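Side-chain contacts in thiosulfate sulfurtransferase TUM1 (Saccharomyces cerevisiae, PDB 3UTN), which accepts persulfide sulfur from NFS1 and passes it to UBA4 for 2-thiolation of the wobble uridine of tRNAs: residues R210-G213 and R214-T218; E221-S224 and D225-S228; G308-T311 and E312-K316. One frame throughout, in Å; residues are numbered along the deposited sequence.

Contact 1 of 3, residues R210-G213 and R214-T218; sequences RSLG and RFEGT
R210 and R214 meet at the N-terminus of the short helix 212-216, the helix of a beta-alpha-beta unit in the second rhodanese domain. The tight part is here: CG of R210 lies 3.3 Å above the centre of the R214 guanidinium, and the two guanidinium planes are 79° apart. R210 bends at chi3 (-61°), which turns its own guanidinium back over the helix, with CA of F215 against one face. The carboxylate of E221 is shared by the two guanidinium groups, and D208 is a further partner of R210; R210 also has G229 O as a partner, and its side chain comes within about 4 Å of that of the persulfide-forming C282. S211 is the N-cap, its OG accepting from R214 N at 3.0 Å. The looser side is the far end of the turn, where L212 CD1 lies 3.4 Å from E216 OE2, a carboxylate oxygen salt-bridged to R326. Exposed T218 folds back on the helix, its OG1 giving a hydrogen bond to G213 O at 3.2 Å. At the helix start, a water accepts from both S211 N and R214 NH1, 2.8 Å from the latter.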
ATOM      1  N   ARG A 210     -10.558  -3.540   3.885  1.00 22.27           N
ATOM      2  CA  ARG A 210     -10.876  -4.937   4.131  1.00 23.25           C
ATOM      3  C   ARG A 210     -12.127  -5.304   3.373  1.00 23.75           C
ATOM      4  O   ARG A 210     -12.857  -4.432   2.911  1.00 23.74           O
ATOM      5  CB  ARG A 210     -11.091  -5.200   5.608  1.00 23.71           C
ATOM      6  CG  ARG A 210      -9.834  -5.075   6.439  1.00 23.84           C
ATOM      7  CD  ARG A 210     -10.197  -5.156   7.905  1.00 24.19           C
ATOM      8  NE  ARG A 210     -11.087  -4.068   8.283  1.00 24.26           N
ATOM      9  CZ  ARG A 210     -12.077  -4.188   9.155  1.00 24.68           C
ATOM     10  NH1 ARG A 210     -12.318  -5.356   9.740  1.00 24.27           N
ATOM     11  NH2 ARG A 210     -12.830  -3.136   9.434  1.00 24.04           N
ATOM     12  N   SER A 211     -12.364  -6.599   3.240  1.00 24.42           N
ATOM     13  CA  SER A 211     -13.583  -7.074   2.628  1.00 25.15           C
ATOM     14  C   SER A 211     -14.760  -6.455   3.361  1.00 25.77           C
ATOM     15  O   SER A 211     -14.670  -6.127   4.551  1.00 25.27           O
ATOM     16  CB  SER A 211     -13.660  -8.591   2.722  1.00 25.35           C
ATOM     17  OG  SER A 211     -13.770  -8.974   4.075  1.00 25.68           O
ATOM     18  N   LEU A 212     -15.854  -6.284   2.632  1.00 27.43           N
ATOM     19  CA  LEU A 212     -17.093  -5.805   3.200  1.00 28.53           C
ATOM     20  C   LEU A 212     -17.490  -6.689   4.380  1.00 28.57           C
ATOM     21  O   LEU A 212     -17.924  -6.186   5.410  1.00 28.80           O
ATOM     22  CB  LEU A 212     -18.186  -5.792   2.128  1.00 29.49           C
ATOM     23  CG  LEU A 212     -19.598  -5.389   2.554  1.00 30.50           C
ATOM     24  CD1 LEU A 212     -19.613  -3.973   3.099  1.00 31.14           C
ATOM     25  CD2 LEU A 212     -20.577  -5.530   1.398  1.00 31.22           C
ATOM     26  N   GLY A 213     -17.305  -8.000   4.224  1.00 28.46           N
ATOM     27  CA  GLY A 213     -17.648  -8.967   5.259  1.00 29.04           C
ATOM     28  C   GLY A 213     -16.911  -8.690   6.550  1.00 28.49           C
ATOM     29  O   GLY A 213     -17.505  -8.677   7.626  1.00 29.01           O
ATOM     30  N   ARG A 214     -15.610  -8.456   6.439  1.00 28.62           N
ATOM     31  CA  ARG A 214     -14.800  -8.100   7.593  1.00 27.51           C
ATOM     32  C   ARG A 214     -15.230  -6.761   8.160  1.00 27.67           C
ATOM     33  O   ARG A 214     -15.364  -6.605   9.366  1.00 27.28           O
ATOM     34  CB  ARG A 214     -13.331  -8.059   7.218  1.00 27.78           C
ATOM     35  CG  ARG A 214     -12.729  -9.440   7.033  1.00 27.80           C
ATOM     36  CD  ARG A 214     -11.360  -9.330   6.410  1.00 28.11           C
ATOM     37  NE  ARG A 214     -10.408  -8.678   7.300  1.00 27.13           N
ATOM     38  CZ  ARG A 214      -9.188  -8.300   6.939  1.00 27.15           C
ATOM     39  NH1 ARG A 214      -8.764  -8.495   5.697  1.00 27.88           N
ATOM     40  NH2 ARG A 214      -8.389  -7.726   7.823  1.00 27.03           N
ATOM     41  N   PHE A 215     -15.454  -5.798   7.279  1.00 27.27           N
ATOM     42  CA  PHE A 215     -15.934  -4.501   7.692  1.00 27.60           C
ATOM     43  C   PHE A 215     -17.236  -4.647   8.463  1.00 28.24           C
ATOM     44  O   PHE A 215     -17.405  -4.056   9.525  1.00 27.08           O
ATOM     45  CB  PHE A 215     -16.160  -3.617   6.478  1.00 26.93           C
ATOM     46  CG  PHE A 215     -16.633  -2.247   6.819  1.00 26.51           C
ATOM     47  CD1 PHE A 215     -15.726  -1.221   7.007  1.00 26.06           C
ATOM     48  CD2 PHE A 215     -17.991  -1.981   6.952  1.00 26.01           C
ATOM     49  CE1 PHE A 215     -16.161   0.052   7.324  1.00 26.11           C
ATOM     50  CE2 PHE A 215     -18.432  -0.710   7.271  1.00 25.25           C
ATOM     51  CZ  PHE A 215     -17.515   0.304   7.457  1.00 25.40           C
ATOM     52  N   GLU A 216     -18.150  -5.443   7.918  1.00 29.51           N
ATOM     53  CA  GLU A 216     -19.466  -5.608   8.510  1.00 31.73           C
ATOM     54  C   GLU A 216     -19.436  -6.477   9.759  1.00 31.96           C
ATOM     55  O   GLU A 216     -20.397  -6.510  10.520  1.00 32.92           O
ATOM     56  CB  GLU A 216     -20.444  -6.167   7.479  1.00 33.19           C
ATOM     57  CG  GLU A 216     -20.851  -5.135   6.441  1.00 34.89           C
ATOM     58  CD  GLU A 216     -21.824  -5.672   5.415  1.00 35.74           C
ATOM     59  OE1 GLU A 216     -21.979  -6.906   5.315  1.00 37.85           O
ATOM     60  OE2 GLU A 216     -22.429  -4.848   4.701  1.00 37.98           O
ATOM     61  N   GLY A 217     -18.324  -7.169   9.971  1.00 32.84           N
ATOM     62  CA  GLY A 217     -18.207  -8.096  11.083  1.00 34.13           C
ATOM     63  C   GLY A 217     -18.868  -9.424  10.782  1.00 35.02           C
ATOM     64  O   GLY A 217     -18.969 -10.280  11.656  1.00 35.13           O
ATOM     65  N   THR A 218     -19.317  -9.598   9.543  1.00 36.47           N
ATOM     66  CA  THR A 218     -19.980 -10.832   9.134  1.00 37.64           C
ATOM     67  C   THR A 218     -18.947 -11.887   8.764  1.00 38.40           C
ATOM     68  O   THR A 218     -19.250 -13.078   8.709  1.00 38.65           O
ATOM     69  CB  THR A 218     -20.945 -10.611   7.951  1.00 38.66           C
ATOM     70  OG1 THR A 218     -20.205 -10.209   6.793  1.00 40.06           O
ATOM     71  CG2 THR A 218     -21.986  -9.549   8.282  1.00 38.73           C
TER
HETATM   72  O   HOH W   1     -10.301  -8.566   3.382  1.00 38.73           O

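Contact 2 of 3, residues E221-S224 and D225-S228; sequences EPRS and DIPS
E221 and S228 bring their CA atoms within 5.0 Å of each other, and R223 and I226 theirs within 5.5 Å, as the chain folds back through S224 and D225 without regular secondary structure. No direct backbone hydrogen bond joins the two segments; a water bridges them instead, accepting from E221 N and donating to I226 O at 2.6 Å, while the buried I226 N has no partner. At the bend, R223 grips D225 side-on in a two-pronged salt bridge. NH2 meets OD2 of D225 at 2.7 Å, almost straight at 174° and in the guanidinium plane, whereas NE reaches the syn lone pair of D225 OD1 at a more bent 141°. D225 holds its CG between its backbone N and carbonyl carbon (chi1 57°), which swings the carboxylate back to the arginine. This loop links helix 212-216 to strand 234-236 in the catalytic rhodanese domain. CG1 of I226 comes to the edge of the R223 guanidinium, 3.4 Å from R223 NE. Without the guanidinium, as with an alanine at R223, the D225 carboxylate would probably lose its mate and the I226 flank be less covered. On the buried side, E221 CG packs 3.6 Å from I226 CG2, and a mid-chain bend carries the E221 carboxylate past S228 CB to the guanidinium groups of R210 and R214.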
ATOM      1  N   GLU A 221     -11.719 -11.648  10.803  1.00 32.33           N
ATOM      2  CA  GLU A 221     -10.413 -11.113  10.502  1.00 32.26           C
ATOM      3  C   GLU A 221      -9.478 -12.276  10.223  1.00 33.85           C
ATOM      4  O   GLU A 221      -9.649 -13.349  10.799  1.00 33.71           O
ATOM      5  CB  GLU A 221      -9.892 -10.303  11.685  1.00 31.19           C
ATOM      6  CG  GLU A 221     -10.549  -8.944  11.802  1.00 29.63           C
ATOM      7  CD  GLU A 221     -10.410  -8.136  10.531  1.00 29.06           C
ATOM      8  OE1 GLU A 221      -9.273  -7.776  10.188  1.00 30.43           O
ATOM      9  OE2 GLU A 221     -11.432  -7.866   9.877  1.00 28.58           O
ATOM     10  N   PRO A 222      -8.489 -12.077   9.334  1.00 35.53           N
ATOM     11  CA  PRO A 222      -7.497 -13.124   9.126  1.00 35.77           C
ATOM     12  C   PRO A 222      -6.718 -13.375  10.413  1.00 36.67           C
ATOM     13  O   PRO A 222      -5.998 -14.356  10.506  1.00 37.13           O
ATOM     14  CB  PRO A 222      -6.579 -12.538   8.049  1.00 36.04           C
ATOM     15  CG  PRO A 222      -6.797 -11.069   8.099  1.00 35.31           C
ATOM     16  CD  PRO A 222      -8.232 -10.900   8.486  1.00 35.28           C
ATOM     17  N   ARG A 223      -6.886 -12.491  11.393  1.00 36.96           N
ATOM     18  CA  ARG A 223      -6.246 -12.633  12.696  1.00 38.08           C
ATOM     19  C   ARG A 223      -7.165 -13.313  13.699  1.00 38.45           C
ATOM     20  O   ARG A 223      -8.375 -13.103  13.685  1.00 39.51           O
ATOM     21  CB  ARG A 223      -5.835 -11.273  13.232  1.00 38.08           C
ATOM     22  CG  ARG A 223      -4.665 -10.657  12.498  1.00 38.73           C
ATOM     23  CD  ARG A 223      -4.263  -9.360  13.164  1.00 38.63           C
ATOM     24  NE  ARG A 223      -3.855  -9.548  14.558  1.00 38.98           N
ATOM     25  CZ  ARG A 223      -2.598  -9.501  14.989  1.00 39.04           C
ATOM     26  NH1 ARG A 223      -1.603  -9.280  14.140  1.00 39.53           N
ATOM     27  NH2 ARG A 223      -2.336  -9.671  16.274  1.00 39.32           N
ATOM     28  N   SER A 224      -6.569 -14.119  14.573  1.00 39.06           N
ATOM     29  CA  SER A 224      -7.314 -14.917  15.545  1.00 39.74           C
ATOM     30  C   SER A 224      -7.706 -14.119  16.783  1.00 39.34           C
ATOM     31  O   SER A 224      -8.685 -14.447  17.452  1.00 40.59           O
ATOM     32  CB  SER A 224      -6.494 -16.142  15.956  1.00 39.00           C
ATOM     33  OG  SER A 224      -5.170 -15.768  16.306  1.00 39.16           O
ATOM     34  N   ASP A 225      -6.932 -13.081  17.083  1.00 38.30           N
ATOM     35  CA  ASP A 225      -7.128 -12.278  18.285  1.00 37.00           C
ATOM     36  C   ASP A 225      -8.080 -11.115  18.037  1.00 36.64           C
ATOM     37  O   ASP A 225      -8.488 -10.425  18.972  1.00 36.88           O
ATOM     38  CB  ASP A 225      -5.779 -11.753  18.791  1.00 37.44           C
ATOM     39  CG  ASP A 225      -5.032 -10.938  17.741  1.00 38.28           C
ATOM     40  OD1 ASP A 225      -5.221 -11.184  16.529  1.00 38.65           O
ATOM     41  OD2 ASP A 225      -4.245 -10.053  18.133  1.00 38.84           O
ATOM     42  N   ILE A 226      -8.433 -10.916  16.771  1.00 35.65           N
ATOM     43  CA  ILE A 226      -9.151  -9.728  16.331  1.00 35.03           C
ATOM     44  C   ILE A 226     -10.513 -10.105  15.784  1.00 32.55           C
ATOM     45  O   ILE A 226     -10.607 -10.869  14.827  1.00 33.55           O
ATOM     46  CB  ILE A 226      -8.363  -8.968  15.234  1.00 35.63           C
ATOM     47  CG1 ILE A 226      -6.952  -8.618  15.706  1.00 37.54           C
ATOM     48  CG2 ILE A 226      -9.077  -7.693  14.823  1.00 36.04           C
ATOM     49  CD1 ILE A 226      -6.905  -7.876  17.024  1.00 37.23           C
ATOM     50  N   PRO A 227     -11.581  -9.578  16.397  1.00 30.54           N
ATOM     51  CA  PRO A 227     -12.871  -9.697  15.746  1.00 29.03           C
ATOM     52  C   PRO A 227     -12.902  -8.770  14.547  1.00 28.32           C
ATOM     53  O   PRO A 227     -12.145  -7.801  14.489  1.00 26.28           O
ATOM     54  CB  PRO A 227     -13.852  -9.197  16.808  1.00 29.19           C
ATOM     55  CG  PRO A 227     -13.040  -8.344  17.715  1.00 29.44           C
ATOM     56  CD  PRO A 227     -11.677  -8.952  17.725  1.00 29.57           C
ATOM     57  N   SER A 228     -13.773  -9.069  13.598  1.00 27.39           N
ATOM     58  CA  SER A 228     -13.972  -8.178  12.480  1.00 27.51           C
ATOM     59  C   SER A 228     -14.943  -7.075  12.881  1.00 26.91           C
ATOM     60  O   SER A 228     -15.181  -6.837  14.066  1.00 26.43           O
ATOM     61  CB  SER A 228     -14.471  -8.948  11.265  1.00 27.98           C
ATOM     62  OG  SER A 228     -15.659  -9.651  11.569  1.00 29.83           O
TER
HETATM   63  O   HOH W   2     -12.320 -12.162  13.349  1.00 28.05           O

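Contact 3 of 3, residues G308-T311 and E312-K316; sequences GSWT and EWVLK
W310 and V314 lie one turn apart on helix 309-317, where the amide N of V314 donates to W310 O at 2.7 Å. CG2 of V314 is placed over one face of the W310 indole, but it is modelled too close to the ring, and its spacing is doubtful. The bonds either side in the sequence, W313 N to S309 O and L315 N to T311 O (2.9 Å), are of the same kind. The first turn is less regular, since E312 N approaches G308 O from above the carbonyl plane, at 3.1 Å. The indoles of W310 and W313 form an offset pair, their planes at 22°, slid so far apart that they barely overlap. Each ring N-H is satisfied by a carbonyl, NE1 of W310 by P227 O and NE1 of W313 by W321 O. The carboxylate of E312 is shared: CG is anti to the backbone N (chi1 -176°), and at the end of the extended chain OE1 is hydrogen-bonded to the Y306 hydroxyl and itself lies 3.1 Å from G308 CA, while OE2 forms a salt bridge with K316 NZ at 2.7 Å, met from above the carboxylate plane. OG1 of T311 pairs with G283 O, and OG of S309 with Y306 O and C282 N. The start of the helix is thus fastened to the active-site loop of this rhodanese domain, whose C282 forms the persulfide intermediate during catalysis.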
ATOM      1  N   GLY A 308      -2.103   1.624  11.742  1.00 23.36           N
ATOM      2  CA  GLY A 308      -2.484   0.654  12.763  1.00 23.08           C
ATOM      3  C   GLY A 308      -3.624  -0.186  12.250  1.00 23.01           C
ATOM      4  O   GLY A 308      -3.676  -1.401  12.462  1.00 22.96           O
ATOM      5  N   SER A 309      -4.532   0.482  11.545  1.00 23.22           N
ATOM      6  CA  SER A 309      -5.655  -0.164  10.897  1.00 23.18           C
ATOM      7  C   SER A 309      -6.483  -0.963  11.890  1.00 23.57           C
ATOM      8  O   SER A 309      -6.373  -0.782  13.111  1.00 22.76           O
ATOM      9  CB  SER A 309      -5.183  -1.021   9.722  1.00 23.60           C
ATOM     10  OG  SER A 309      -4.962  -0.204   8.590  1.00 24.22           O
ATOM     11  N   TRP A 310      -7.299  -1.855  11.354  1.00 23.72           N
ATOM     12  CA  TRP A 310      -8.281  -2.557  12.139  1.00 24.43           C
ATOM     13  C   TRP A 310      -7.674  -3.306  13.281  1.00 24.70           C
ATOM     14  O   TRP A 310      -8.193  -3.280  14.393  1.00 24.76           O
ATOM     15  CB  TRP A 310      -9.073  -3.498  11.260  1.00 25.26           C
ATOM     16  CG  TRP A 310     -10.142  -4.185  12.040  1.00 25.91           C
ATOM     17  CD1 TRP A 310     -10.298  -5.542  12.252  1.00 26.51           C
ATOM     18  CD2 TRP A 310     -11.225  -3.552  12.784  1.00 26.09           C
ATOM     19  NE1 TRP A 310     -11.392  -5.789  13.033  1.00 26.35           N
ATOM     20  CE2 TRP A 310     -11.993  -4.638  13.385  1.00 26.17           C
ATOM     21  CE3 TRP A 310     -11.630  -2.242  12.990  1.00 25.66           C
ATOM     22  CZ2 TRP A 310     -13.110  -4.399  14.167  1.00 26.63           C
ATOM     23  CZ3 TRP A 310     -12.749  -2.015  13.783  1.00 25.43           C
ATOM     24  CH2 TRP A 310     -13.473  -3.067  14.352  1.00 26.54           C
ATOM     25  N   THR A 311      -6.554  -3.965  13.012  1.00 24.99           N
ATOM     26  CA  THR A 311      -5.876  -4.761  14.022  1.00 26.22           C
ATOM     27  C   THR A 311      -5.516  -3.925  15.233  1.00 25.87           C
ATOM     28  O   THR A 311      -5.903  -4.246  16.357  1.00 25.76           O
ATOM     29  CB  THR A 311      -4.614  -5.416  13.457  1.00 26.16           C
ATOM     30  OG1 THR A 311      -4.994  -6.270  12.374  1.00 26.93           O
ATOM     31  CG2 THR A 311      -3.923  -6.228  14.536  1.00 26.95           C
ATOM     32  N   GLU A 312      -4.779  -2.848  15.000  1.00 25.71           N
ATOM     33  CA  GLU A 312      -4.424  -1.968  16.083  1.00 26.21           C
ATOM     34  C   GLU A 312      -5.678  -1.380  16.686  1.00 26.50           C
ATOM     35  O   GLU A 312      -5.790  -1.268  17.903  1.00 26.10           O
ATOM     36  CB  GLU A 312      -3.521  -0.851  15.608  1.00 26.71           C
ATOM     37  CG  GLU A 312      -3.064   0.035  16.741  1.00 27.25           C
ATOM     38  CD  GLU A 312      -2.640   1.398  16.275  1.00 27.73           C
ATOM     39  OE1 GLU A 312      -3.339   1.991  15.423  1.00 28.03           O
ATOM     40  OE2 GLU A 312      -1.612   1.881  16.776  1.00 28.58           O
ATOM     41  N   TRP A 313      -6.620  -1.007  15.826  1.00 25.91           N
ATOM     42  CA  TRP A 313      -7.863  -0.432  16.287  1.00 26.40           C
ATOM     43  C   TRP A 313      -8.501  -1.295  17.330  1.00 26.92           C
ATOM     44  O   TRP A 313      -8.793  -0.833  18.427  1.00 26.68           O
ATOM     45  CB  TRP A 313      -8.846  -0.240  15.150  1.00 25.82           C
ATOM     46  CG  TRP A 313     -10.093   0.366  15.696  1.00 25.83           C
ATOM     47  CD1 TRP A 313     -11.287  -0.265  15.995  1.00 25.88           C
ATOM     48  CD2 TRP A 313     -10.277   1.755  16.103  1.00 25.70           C
ATOM     49  NE1 TRP A 313     -12.187   0.624  16.511  1.00 26.04           N
ATOM     50  CE2 TRP A 313     -11.642   1.854  16.605  1.00 26.05           C
ATOM     51  CE3 TRP A 313      -9.480   2.893  16.078  1.00 25.87           C
ATOM     52  CZ2 TRP A 313     -12.168   3.047  17.061  1.00 25.52           C
ATOM     53  CZ3 TRP A 313     -10.018   4.088  16.546  1.00 26.19           C
ATOM     54  CH2 TRP A 313     -11.329   4.157  17.030  1.00 25.55           C
ATOM     55  N   VAL A 314      -8.729  -2.554  16.978  1.00 27.60           N
ATOM     56  CA  VAL A 314      -9.354  -3.513  17.875  1.00 29.43           C
ATOM     57  C   VAL A 314      -8.528  -3.702  19.131  1.00 30.43           C
ATOM     58  O   VAL A 314      -9.047  -3.588  20.245  1.00 31.65           O
ATOM     59  CB  VAL A 314      -9.555  -4.864  17.184  1.00 29.32           C
ATOM     60  CG1 VAL A 314      -9.876  -5.952  18.200  1.00 30.08           C
ATOM     61  CG2 VAL A 314     -10.672  -4.737  16.180  1.00 30.12           C
ATOM     62  N   LEU A 315      -7.242  -3.972  18.942  1.00 30.57           N
ATOM     63  CA  LEU A 315      -6.349  -4.260  20.056  1.00 31.07           C
ATOM     64  C   LEU A 315      -6.251  -3.107  21.040  1.00 31.03           C
ATOM     65  O   LEU A 315      -6.177  -3.325  22.244  1.00 31.46           O
ATOM     66  CB  LEU A 315      -4.963  -4.651  19.551  1.00 31.08           C
ATOM     67  CG  LEU A 315      -4.887  -6.061  18.964  1.00 31.90           C
ATOM     68  CD1 LEU A 315      -3.520  -6.331  18.357  1.00 32.25           C
ATOM     69  CD2 LEU A 315      -5.231  -7.103  20.021  1.00 33.04           C
ATOM     70  N   LYS A 316      -6.270  -1.883  20.527  1.00 30.19           N
ATOM     71  CA  LYS A 316      -6.159  -0.715  21.383  1.00 31.01           C
ATOM     72  C   LYS A 316      -7.507  -0.233  21.913  1.00 31.05           C
ATOM     73  O   LYS A 316      -7.581   0.315  23.010  1.00 30.93           O
ATOM     74  CB  LYS A 316      -5.440   0.417  20.654  1.00 30.68           C
ATOM     75  CG  LYS A 316      -3.934   0.245  20.559  1.00 31.03           C
ATOM     76  CD  LYS A 316      -3.296   1.509  20.019  1.00 30.98           C
ATOM     77  CE  LYS A 316      -1.783   1.449  20.035  1.00 31.74           C
ATOM     78  NZ  LYS A 316      -1.206   2.642  19.357  1.00 33.44           N
TER

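The three contacts follow one another along the C-terminal rhodanese domain, the one with the catalytic cysteine. Contact 1 lies on helix 212-216, contact 2 in the loop from that helix to strand 234-236, and contact 3 on helix 309-317, just after strand 303-306 of the same parallel sheet. Contact 2 is the middle piece, its centre about 11 Å from that of contact 1 and about 10 Å from that of contact 3; the outer two centres are about 15 Å apart. E221 of contact 2 joins contact 1 to contact 3 by also packing on W310, which R210 meets in a cation-pi contact. Parts distant in sequence thereby assemble into one wall beside C282.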